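Protein CbbY (Rhodobacter sphaeroides, PDB 4UAS) dephosphorylates xylulose-1,5-bisphosphate, a potent inhibitor of Rubisco, to xylulose 5-phosphate and phosphate as a magnesium-dependent phosphatase of the haloacid dehalogenase superfamily. Local coordinates at residues A102-R106 against A107-L111; E123-R127 against A128-H132; L159-R162 against E163-V166. All blocks are in the same frame, centred on the assembly; numbering follows the deposited sequence.

Contact 1 of 3, residues A102-R106 against A107-L111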
ATOM      1  N   ALA A 102     -12.058 -12.761  -5.575  1.00 14.99           N
ATOM      2  CA  ALA A 102     -13.335 -13.509  -5.742  1.00 17.51           C
ATOM      3  C   ALA A 102     -13.132 -14.965  -5.533  1.00 17.15           C
ATOM      4  O   ALA A 102     -13.980 -15.603  -4.889  1.00 19.07           O
ATOM      5  CB  ALA A 102     -13.863 -13.247  -7.113  1.00 18.17           C
ATOM      6  N   GLU A 103     -12.063 -15.552  -6.045  1.00 16.28           N
ATOM      7  CA  GLU A 103     -11.751 -16.942  -5.842  1.00 15.56           C
ATOM      8  C   GLU A 103     -11.530 -17.248  -4.354  1.00 15.30           C
ATOM      9  O   GLU A 103     -11.983 -18.279  -3.853  1.00 17.16           O
ATOM     10  CB  GLU A 103     -10.534 -17.341  -6.617  1.00 17.32           C
ATOM     11  CG  GLU A 103     -10.344 -18.824  -6.712  1.00 21.60           C
ATOM     12  CD  GLU A 103      -9.066 -19.232  -7.437  1.00 27.83           C
ATOM     13  OE1 GLU A 103      -8.379 -18.331  -7.952  1.00 34.01           O
ATOM     14  OE2 GLU A 103      -8.743 -20.448  -7.477  1.00 32.14           O
ATOM     15  N   ALA A 104     -10.809 -16.371  -3.671  1.00 14.20           N
ATOM     16  CA  ALA A 104     -10.560 -16.526  -2.259  1.00 15.14           C
ATOM     17  C   ALA A 104     -11.853 -16.529  -1.451  1.00 16.85           C
ATOM     18  O   ALA A 104     -12.054 -17.379  -0.575  1.00 16.71           O
ATOM     19  CB  ALA A 104      -9.620 -15.460  -1.780  1.00 13.37           C
ATOM     20  N   LYS A 105     -12.755 -15.636  -1.777  1.00 16.06           N
ATOM     21  CA  LYS A 105     -14.009 -15.583  -1.071  1.00 19.35           C
ATOM     22  C   LYS A 105     -14.828 -16.853  -1.322  1.00 18.14           C
ATOM     23  O   LYS A 105     -15.415 -17.430  -0.392  1.00 19.97           O
ATOM     24  CB  LYS A 105     -14.779 -14.367  -1.484  1.00 19.59           C
ATOM     25  CG  LYS A 105     -14.230 -13.118  -0.838  1.00 21.48           C
ATOM     26  CD  LYS A 105     -14.913 -11.828  -1.252  1.00 21.98           C
ATOM     27  CE  LYS A 105     -14.361 -10.577  -0.552  1.00 22.28           C
ATOM     28  NZ  LYS A 105     -14.753 -10.575   0.872  1.00 28.39           N
ATOM     29  N   ARG A 106     -14.804 -17.365  -2.535  1.00 18.62           N
ATOM     30  CA  ARG A 106     -15.507 -18.648  -2.793  1.00 20.52           C
ATOM     31  C   ARG A 106     -14.921 -19.812  -1.981  1.00 21.62           C
ATOM     32  O   ARG A 106     -15.694 -20.733  -1.576  1.00 23.39           O
ATOM     33  CB  ARG A 106     -15.447 -19.041  -4.263  1.00 21.30           C
ATOM     34  CG  ARG A 106     -16.267 -18.134  -5.178  1.00 24.40           C
ATOM     35  CD  ARG A 106     -16.410 -18.783  -6.570  1.00 27.80           C
ATOM     36  NE  ARG A 106     -15.166 -18.767  -7.357  1.00 30.38           N
ATOM     37  CZ  ARG A 106     -14.682 -17.726  -8.068  1.00 31.27           C
ATOM     38  NH1 ARG A 106     -15.327 -16.585  -8.134  1.00 35.20           N
ATOM     39  NH2 ARG A 106     -13.556 -17.855  -8.733  1.00 34.34           N
ATOM     40  N   ALA A 107     -13.630 -19.790  -1.730  1.00 19.16           N
ATOM     41  CA  ALA A 107     -12.944 -20.790  -0.950  1.00 18.91           C
ATOM     42  C   ALA A 107     -12.973 -20.566   0.542  1.00 18.55           C
ATOM     43  O   ALA A 107     -12.462 -21.412   1.284  1.00 22.05           O
ATOM     44  CB  ALA A 107     -11.517 -20.952  -1.431  1.00 21.76           C
ATOM     45  N   GLY A 108     -13.571 -19.480   0.991  1.00 19.69           N
ATOM     46  CA  GLY A 108     -13.634 -19.210   2.424  1.00 19.48           C
ATOM     47  C   GLY A 108     -12.342 -18.743   3.036  1.00 21.00           C
ATOM     48  O   GLY A 108     -12.161 -18.780   4.255  1.00 24.46           O
ATOM     49  N   ILE A 109     -11.439 -18.203   2.222  1.00 18.31           N
ATOM     50  CA  ILE A 109     -10.149 -17.740   2.673  1.00 17.67           C
ATOM     51  C   ILE A 109     -10.299 -16.307   3.236  1.00 17.10           C
ATOM     52  O   ILE A 109     -10.903 -15.438   2.633  1.00 20.54           O
ATOM     53  CB  ILE A 109      -9.191 -17.786   1.499  1.00 17.53           C
ATOM     54  CG1 ILE A 109      -8.883 -19.254   1.180  1.00 21.23           C
ATOM     55  CG2 ILE A 109      -7.856 -17.100   1.836  1.00 20.06           C
ATOM     56  CD1 ILE A 109      -8.229 -19.418  -0.122  1.00 21.67           C
ATOM     57  N   ARG A 110      -9.754 -16.061   4.413  0.50 15.79           N
ATOM     58  CA  ARG A 110      -9.901 -14.728   4.990  0.50 14.98           C
ATOM     59  C   ARG A 110      -8.837 -13.796   4.383  0.50 12.59           C
ATOM     60  O   ARG A 110      -7.723 -14.174   4.075  0.50 13.81           O
ATOM     61  CB  ARG A 110      -9.773 -14.795   6.508  0.50 16.52           C
ATOM     62  CG  ARG A 110     -10.866 -15.644   7.130  0.50 22.33           C
ATOM     63  CD  ARG A 110     -10.849 -15.565   8.658  0.50 30.39           C
ATOM     64  NE  ARG A 110     -11.495 -14.317   9.124  0.50 28.57           N
ATOM     65  CZ  ARG A 110     -11.021 -13.540  10.118  0.50 33.14           C
ATOM     66  NH1 ARG A 110      -9.935 -13.890  10.758  0.50 32.66           N
ATOM     67  NH2 ARG A 110     -11.636 -12.435  10.520  0.50 31.11           N
ATOM     68  N   LEU A 111      -9.199 -12.532   4.301  1.00 12.95           N
ATOM     69  CA  LEU A 111      -8.430 -11.492   3.599  1.00 10.72           C
ATOM     70  C   LEU A 111      -8.117 -10.326   4.531  1.00 10.59           C
ATOM     71  O   LEU A 111      -8.971  -9.854   5.269  1.00 11.75           O
ATOM     72  CB  LEU A 111      -9.253 -10.978   2.403  1.00 12.87           C
ATOM     73  CG  LEU A 111      -9.690 -12.030   1.410  1.00 12.89           C
ATOM     74  CD1 LEU A 111     -10.496 -11.397   0.282  1.00 16.05           C
ATOM     75  CD2 LEU A 111      -8.601 -12.858   0.835  1.00 14.39           C
TER

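Contact 2 of 3, residues E123-R127 against A128-H132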
ATOM      1  N   GLU A 123     -10.278   3.166   2.423  1.00  9.99           N
ATOM      2  CA  GLU A 123     -11.719   3.250   2.223  1.00 11.19           C
ATOM      3  C   GLU A 123     -12.057   3.856   0.874  1.00  9.21           C
ATOM      4  O   GLU A 123     -12.912   3.354   0.166  1.00 11.34           O
ATOM      5  CB  GLU A 123     -12.375   4.070   3.347  1.00 12.38           C
ATOM      6  CG  GLU A 123     -12.394   3.334   4.673  1.00 13.63           C
ATOM      7  CD  GLU A 123     -13.371   2.202   4.661  1.00 15.98           C
ATOM      8  OE1 GLU A 123     -14.192   1.976   3.679  1.00 17.04           O
ATOM      9  OE2 GLU A 123     -13.406   1.489   5.684  1.00 20.83           O
ATOM     10  N   ALA A 124     -11.344   4.909   0.496  1.00 10.32           N
ATOM     11  CA  ALA A 124     -11.617   5.558  -0.795  1.00  9.82           C
ATOM     12  C   ALA A 124     -11.331   4.606  -1.952  1.00  9.45           C
ATOM     13  O   ALA A 124     -12.093   4.514  -2.916  1.00  9.83           O
ATOM     14  CB  ALA A 124     -10.780   6.841  -0.874  1.00 11.84           C
ATOM     15  N   LEU A 125     -10.217   3.865  -1.882  1.00 10.01           N
ATOM     16  CA  LEU A 125      -9.911   2.900  -2.893  1.00 10.13           C
ATOM     17  C   LEU A 125     -10.927   1.789  -3.019  1.00 10.18           C
ATOM     18  O   LEU A 125     -11.335   1.427  -4.105  1.00 11.33           O
ATOM     19  CB  LEU A 125      -8.495   2.336  -2.664  1.00 10.80           C
ATOM     20  CG  LEU A 125      -8.040   1.304  -3.703  1.00 10.88           C
ATOM     21  CD1 LEU A 125      -6.489   1.233  -3.676  1.00 16.88           C
ATOM     22  CD2 LEU A 125      -8.419  -0.122  -3.303  1.00 18.54           C
ATOM     23  N   CYS A 126     -11.395   1.273  -1.906  1.00  9.81           N
ATOM     24  CA  CYS A 126     -12.387   0.225  -1.953  1.00 10.07           C
ATOM     25  C   CYS A 126     -13.729   0.709  -2.491  1.00 11.01           C
ATOM     26  O   CYS A 126     -14.315   0.034  -3.347  1.00 12.47           O
ATOM     27  CB  CYS A 126     -12.557  -0.436  -0.594  1.00 11.98           C
ATOM     28  SG  CYS A 126     -11.143  -1.394  -0.080  1.00 12.44           S
ATOM     29  N   ARG A 127     -14.158   1.950  -2.124  1.00 11.04           N
ATOM     30  CA  ARG A 127     -15.392   2.476  -2.677  1.00 12.38           C
ATOM     31  C   ARG A 127     -15.263   2.559  -4.209  1.00 13.34           C
ATOM     32  O   ARG A 127     -16.209   2.193  -4.943  1.00 16.46           O
ATOM     33  CB  ARG A 127     -15.773   3.797  -2.045  1.00 13.13           C
ATOM     34  CG  ARG A 127     -16.253   3.709  -0.636  1.00 16.32           C
ATOM     35  CD  ARG A 127     -16.860   5.059  -0.227  1.00 17.52           C
ATOM     36  NE  ARG A 127     -15.873   6.188  -0.327  1.00 18.08           N
ATOM     37  CZ  ARG A 127     -15.021   6.565   0.659  1.00 16.88           C
ATOM     38  NH1 ARG A 127     -15.016   5.912   1.810  1.00 19.56           N
ATOM     39  NH2 ARG A 127     -14.167   7.582   0.514  1.00 16.54           N
ATOM     40  N   ALA A 128     -14.170   3.110  -4.707  1.00 12.47           N
ATOM     41  CA  ALA A 128     -14.006   3.399  -6.138  1.00 12.58           C
ATOM     42  C   ALA A 128     -13.775   2.128  -6.934  1.00 12.11           C
ATOM     43  O   ALA A 128     -14.310   1.973  -8.048  1.00 16.45           O
ATOM     44  CB  ALA A 128     -12.901   4.395  -6.344  1.00 13.89           C
ATOM     45  N   CYS A 129     -12.972   1.225  -6.396  1.00 12.52           N
ATOM     46  CA  CYS A 129     -12.434   0.108  -7.198  1.00 16.21           C
ATOM     47  C   CYS A 129     -13.162  -1.196  -6.972  1.00 16.00           C
ATOM     48  O   CYS A 129     -13.179  -2.020  -7.914  1.00 18.09           O
ATOM     49  CB  CYS A 129     -10.940  -0.095  -6.913  1.00 18.64           C
ATOM     50  SG  CYS A 129      -9.917   1.283  -7.300  1.00 23.21           S
ATOM     51  N   PHE A 130     -13.688  -1.427  -5.776  1.00 14.90           N
ATOM     52  CA  PHE A 130     -14.402  -2.620  -5.454  1.00 16.97           C
ATOM     53  C   PHE A 130     -15.912  -2.368  -5.421  1.00 16.11           C
ATOM     54  O   PHE A 130     -16.679  -3.328  -5.473  1.00 19.61           O
ATOM     55  CB  PHE A 130     -13.949  -3.291  -4.157  1.00 14.25           C
ATOM     56  CG  PHE A 130     -12.569  -3.936  -4.152  1.00 15.92           C
ATOM     57  CD1 PHE A 130     -12.407  -5.236  -4.676  1.00 14.73           C
ATOM     58  CD2 PHE A 130     -11.505  -3.356  -3.579  1.00 16.18           C
ATOM     59  CE1 PHE A 130     -11.212  -5.832  -4.667  1.00 18.40           C
ATOM     60  CE2 PHE A 130     -10.319  -3.978  -3.548  1.00 20.06           C
ATOM     61  CZ  PHE A 130     -10.164  -5.203  -4.072  1.00 16.11           C
ATOM     62  N   GLY A 131     -16.364  -1.104  -5.249  1.00 15.94           N
ATOM     63  CA  GLY A 131     -17.730  -0.693  -5.118  1.00 17.14           C
ATOM     64  C   GLY A 131     -18.368  -1.041  -3.779  1.00 16.02           C
ATOM     65  O   GLY A 131     -19.569  -1.242  -3.695  1.00 20.75           O
ATOM     66  N   HIS A 132     -17.515  -1.206  -2.756  1.00 15.86           N
ATOM     67  CA  HIS A 132     -17.965  -1.515  -1.365  1.00 16.74           C
ATOM     68  C   HIS A 132     -17.114  -0.779  -0.355  1.00 16.48           C
ATOM     69  O   HIS A 132     -15.951  -0.471  -0.617  1.00 16.14           O
ATOM     70  CB  HIS A 132     -17.725  -3.024  -1.134  1.00 21.45           C
ATOM     71  CG  HIS A 132     -18.561  -3.947  -1.992  1.00 21.70           C
ATOM     72  ND1 HIS A 132     -19.909  -4.035  -1.862  1.00 38.08           N
ATOM     73  CD2 HIS A 132     -18.228  -4.754  -3.035  1.00 25.08           C
ATOM     74  CE1 HIS A 132     -20.380  -4.887  -2.750  1.00 30.91           C
ATOM     75  NE2 HIS A 132     -19.381  -5.337  -3.485  1.00 25.47           N
TER

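Contact 3 of 3, residues L159-R162 against E163-V166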
ATOM      1  N   LEU A 159       0.481  -7.372  13.228  1.00  7.84           N
ATOM      2  CA  LEU A 159      -0.848  -6.927  13.698  1.00  8.39           C
ATOM      3  C   LEU A 159      -1.929  -7.655  12.920  1.00  8.14           C
ATOM      4  O   LEU A 159      -2.862  -8.227  13.486  1.00  9.65           O
ATOM      5  CB  LEU A 159      -0.944  -5.409  13.540  1.00  8.98           C
ATOM      6  CG  LEU A 159      -2.342  -4.825  13.679  1.00 11.07           C
ATOM      7  CD1 LEU A 159      -3.011  -5.152  14.957  1.00 13.53           C
ATOM      8  CD2 LEU A 159      -2.347  -3.354  13.330  1.00 12.16           C
ATOM      9  N   ALA A 160      -1.844  -7.629  11.574  1.00  8.33           N
ATOM     10  CA  ALA A 160      -2.847  -8.243  10.753  1.00  9.09           C
ATOM     11  C   ALA A 160      -2.984  -9.719  11.070  1.00  9.11           C
ATOM     12  O   ALA A 160      -4.112 -10.254  11.122  1.00 10.19           O
ATOM     13  CB  ALA A 160      -2.495  -8.032   9.287  1.00  9.62           C
ATOM     14  N   LEU A 161      -1.867 -10.400  11.191  1.00  8.84           N
ATOM     15  CA  LEU A 161      -1.904 -11.849  11.496  1.00  9.04           C
ATOM     16  C   LEU A 161      -2.525 -12.134  12.861  1.00 10.50           C
ATOM     17  O   LEU A 161      -3.248 -13.143  13.019  1.00 11.55           O
ATOM     18  CB  LEU A 161      -0.534 -12.437  11.434  1.00  9.50           C
ATOM     19  CG  LEU A 161       0.049 -12.611  10.032  1.00 10.28           C
ATOM     20  CD1 LEU A 161       1.547 -12.876  10.127  1.00 12.12           C
ATOM     21  CD2 LEU A 161      -0.653 -13.722   9.310  1.00 11.20           C
ATOM     22  N   ARG A 162      -2.260 -11.321  13.873  1.00 10.07           N
ATOM     23  CA  ARG A 162      -2.872 -11.490  15.171  1.00 10.63           C
ATOM     24  C   ARG A 162      -4.383 -11.354  15.052  1.00 11.03           C
ATOM     25  O   ARG A 162      -5.166 -12.120  15.639  1.00 13.12           O
ATOM     26  CB  ARG A 162      -2.272 -10.553  16.214  1.00 12.60           C
ATOM     27  CG  ARG A 162      -2.844 -10.898  17.616  1.00 12.92           C
ATOM     28  CD  ARG A 162      -2.265 -10.181  18.759  1.00 19.91           C
ATOM     29  NE  ARG A 162      -2.285  -8.884  18.487  1.00 17.35           N
ATOM     30  CZ  ARG A 162      -1.252  -8.044  18.069  1.00 17.01           C
ATOM     31  NH1 ARG A 162       0.062  -8.229  18.008  1.00 20.50           N
ATOM     32  NH2 ARG A 162      -1.655  -6.911  17.769  1.00 13.23           N
ATOM     33  N   GLU A 163      -4.846 -10.343  14.336  1.00 10.74           N
ATOM     34  CA  GLU A 163      -6.277 -10.119  14.159  1.00 11.20           C
ATOM     35  C   GLU A 163      -6.926 -11.213  13.344  1.00 12.11           C
ATOM     36  O   GLU A 163      -8.046 -11.606  13.644  1.00 16.18           O
ATOM     37  CB  GLU A 163      -6.550  -8.749  13.547  1.00 12.10           C
ATOM     38  CG  GLU A 163      -6.204  -7.630  14.492  1.00 14.90           C
ATOM     39  CD  GLU A 163      -6.724  -6.277  14.174  1.00 21.98           C
ATOM     40  OE1 GLU A 163      -7.752  -5.926  14.775  1.00 30.04           O
ATOM     41  OE2 GLU A 163      -6.115  -5.622  13.367  1.00 35.24           O
ATOM     42  N   LEU A 164      -6.245 -11.730  12.321  1.00 12.63           N
ATOM     43  CA  LEU A 164      -6.744 -12.841  11.541  1.00 13.23           C
ATOM     44  C   LEU A 164      -6.793 -14.116  12.324  1.00 15.40           C
ATOM     45  O   LEU A 164      -7.643 -14.993  12.013  1.00 16.35           O
ATOM     46  CB  LEU A 164      -5.843 -13.092  10.315  1.00 12.58           C
ATOM     47  CG  LEU A 164      -5.976 -12.117   9.156  1.00 14.24           C
ATOM     48  CD1 LEU A 164      -4.763 -12.254   8.227  1.00 14.10           C
ATOM     49  CD2 LEU A 164      -7.293 -12.308   8.359  1.00 17.69           C
ATOM     50  N   ASP A 165      -5.880 -14.245  13.285  1.00 14.57           N
ATOM     51  CA  ASP A 165      -5.675 -15.445  14.051  1.00 15.94           C
ATOM     52  C   ASP A 165      -5.334 -16.594  13.100  1.00 16.44           C
ATOM     53  O   ASP A 165      -5.906 -17.708  13.211  1.00 17.66           O
ATOM     54  CB  ASP A 165      -6.862 -15.759  14.981  1.00 17.42           C
ATOM     55  CG  ASP A 165      -6.493 -16.831  15.985  1.00 21.22           C
ATOM     56  OD1 ASP A 165      -5.316 -16.813  16.509  1.00 19.76           O
ATOM     57  OD2 ASP A 165      -7.397 -17.640  16.335  1.00 33.16           O
ATOM     58  N   VAL A 166      -4.369 -16.375  12.210  1.00 14.85           N
ATOM     59  CA  VAL A 166      -3.865 -17.409  11.253  1.00 15.73           C
ATOM     60  C   VAL A 166      -2.362 -17.374  11.461  1.00 14.65           C
ATOM     61  O   VAL A 166      -1.762 -16.281  11.454  1.00 16.63           O
ATOM     62  CB  VAL A 166      -4.251 -17.071   9.798  1.00 15.74           C
ATOM     63  CG1 VAL A 166      -3.632 -18.031   8.830  1.00 18.75           C
ATOM     64  CG2 VAL A 166      -5.783 -17.101   9.592  1.00 19.85           C
TER
HETATM   65  O   HOH W   1      -4.254 -14.281  17.189  1.00 25.39           O

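Contact 1 of 3, residues A102-R106 against A107-L111
L111 and K105 meet with both CG atoms anti to the carbonyl carbon, at chi1 -56° and -77°. From there the lysine runs extended through chi2 and chi3, crossing the leucine at about a right angle, and this brings K105 CE to 4.0 Å from L111 CD1. The other methyl of the leucine turns to the helix itself: L111 CD2 lies 3.8 Å from A104 CB. The same alanine methyl is met by I109, whose CB approaches A104 CB at 4.0 Å, and the small buried side chain is thus shared by two branched residues of the following strand and its lead-in.

The backbone reverses between these groups through a Schellman motif at the C-terminal end of helix 97-107. A107 N still bonds to E103 O, 3.1 Å away. G108, with its positive phi of 75°, swings the chain back so that I109 N reaches A104 O at 3.0 Å in a nearly straight bond. G108 N bonds to K105 O at 3.1 Å.

On the outer surface, R106 bends at chi3 and places one guanidinium face above A102 O and E103 CA, off-centre. I5 of strand 4-7 adds further apolar contact to A104, I109 and L111. The lysine divides its roles: its aliphatic part packs on leucine, whereas the bend at chi4 turns NZ to its hydrogen bond with the carbonyl of I137. The turn therefore supplies N-H donors to the carbonyls of E103, A104 and K105 while delivering I109 and L111 to the A104 methyl.

Contact 2 of 3, residues E123-R127 against A128-H132
C126 and F130 meet where helix 119-129 ends, the helical part of a beta-alpha-beta unit running from strand 110-114 to strand 140-142. The cysteine can be followed outward. Its CB lies 3.4 Å from H132 O, the carbonyl of the chain that has turned back past the helix end. With chi1 at -69°, the sulfur stands beside the backbone N and reaches the phenylalanine: C126 SG is 4.0 Å from F130 CD2, an oblique sulfur-aromatic contact. A134 of the following loop also touches this cysteine.

L125 approaches the same ring obliquely through CD2, and its CG packs against the sulfur of C129. R127, bent at chi3, folds back along its own helix until the flat of its guanidinium covers E123 O and the CA of A124 near its margin.

Helical bonding runs on through C129 N to L125 O at 2.8 Å and F130 N to C126 O at 2.9 Å. G131 then takes positive phi, and the carbonyl of C126 becomes the gathering point of the turn. G131 N and H132 N add weak bonds to that oxygen; G131 CA also makes a CA-H...O contact with R127 O at 3.3 Å.

Contact 3 of 3, residues L159-R162 against E163-V166
L159 and E163, one helical turn apart, make the main side-chain contact, lying side by side and pointing the same way. The leucine has CG opposite its backbone N, chi1 167°, which brings L159 CD1 to 3.5 Å from E163 OE2; the glutamate is extended beyond CG, and its CG also lies near L159 CD1. The carboxylate thus rests against a methyl group. The guanidinium of R162 stands apart from it, with R162 NH2 6.4 Å from E163 OE2, too far for a salt bridge.

The apolar pair is L161 and L164, a loose approach with L161 CD2 4.5 Å from L164 CD1. Both leucines also make van der Waals contacts with backbone oxygens: the methine L164 CG lies 3.3 Å from A160 O, and the methyl L161 CD2 comes to 3.5 Å from V166 O, where the chain passes after leaving the helix.

The backbone bonds follow the usual helical pattern up to L164, whose N is bonded to A160 O at 2.9 Å. D165 then takes positive phi, and its N makes two weak bonds, to L161 O and R162 O. Water 1 donates to R162 O and to D165 OD1, 2.8 Å from each, thereby linking the last helical turn to the aspartate that leaves it.

Helix 155-164 lies against the central parallel sheet. L164 packs on A4 and L6 of strand 4-7, on V140 of strand 140-142 and on R110 and A112 of strand 110-114, while L159 and A160 touch A142, so the buried side of the helix end spans three neighbouring strands.

Overall arrangement
All three contacts lie at C-terminal helix ends where a residue of positive phi turns the chain out, and they follow in series along the chain. Contacts 1 and 3 are neighbours, with centres 16 Å apart, and they touch through the strand that leaves contact 1: L111 O lies 4.3 Å from L164 CD2. Contact 2 touches neither, its nearest atoms being about 7 Å from those of contact 1 and about 13 Å from those of contact 3. It is also near the catalytic centre: the L125 side chain lies about 10 Å from the bound magnesium ion, which D8, D10 and D176 coordinate, and about 6 Å from the D10 side chain.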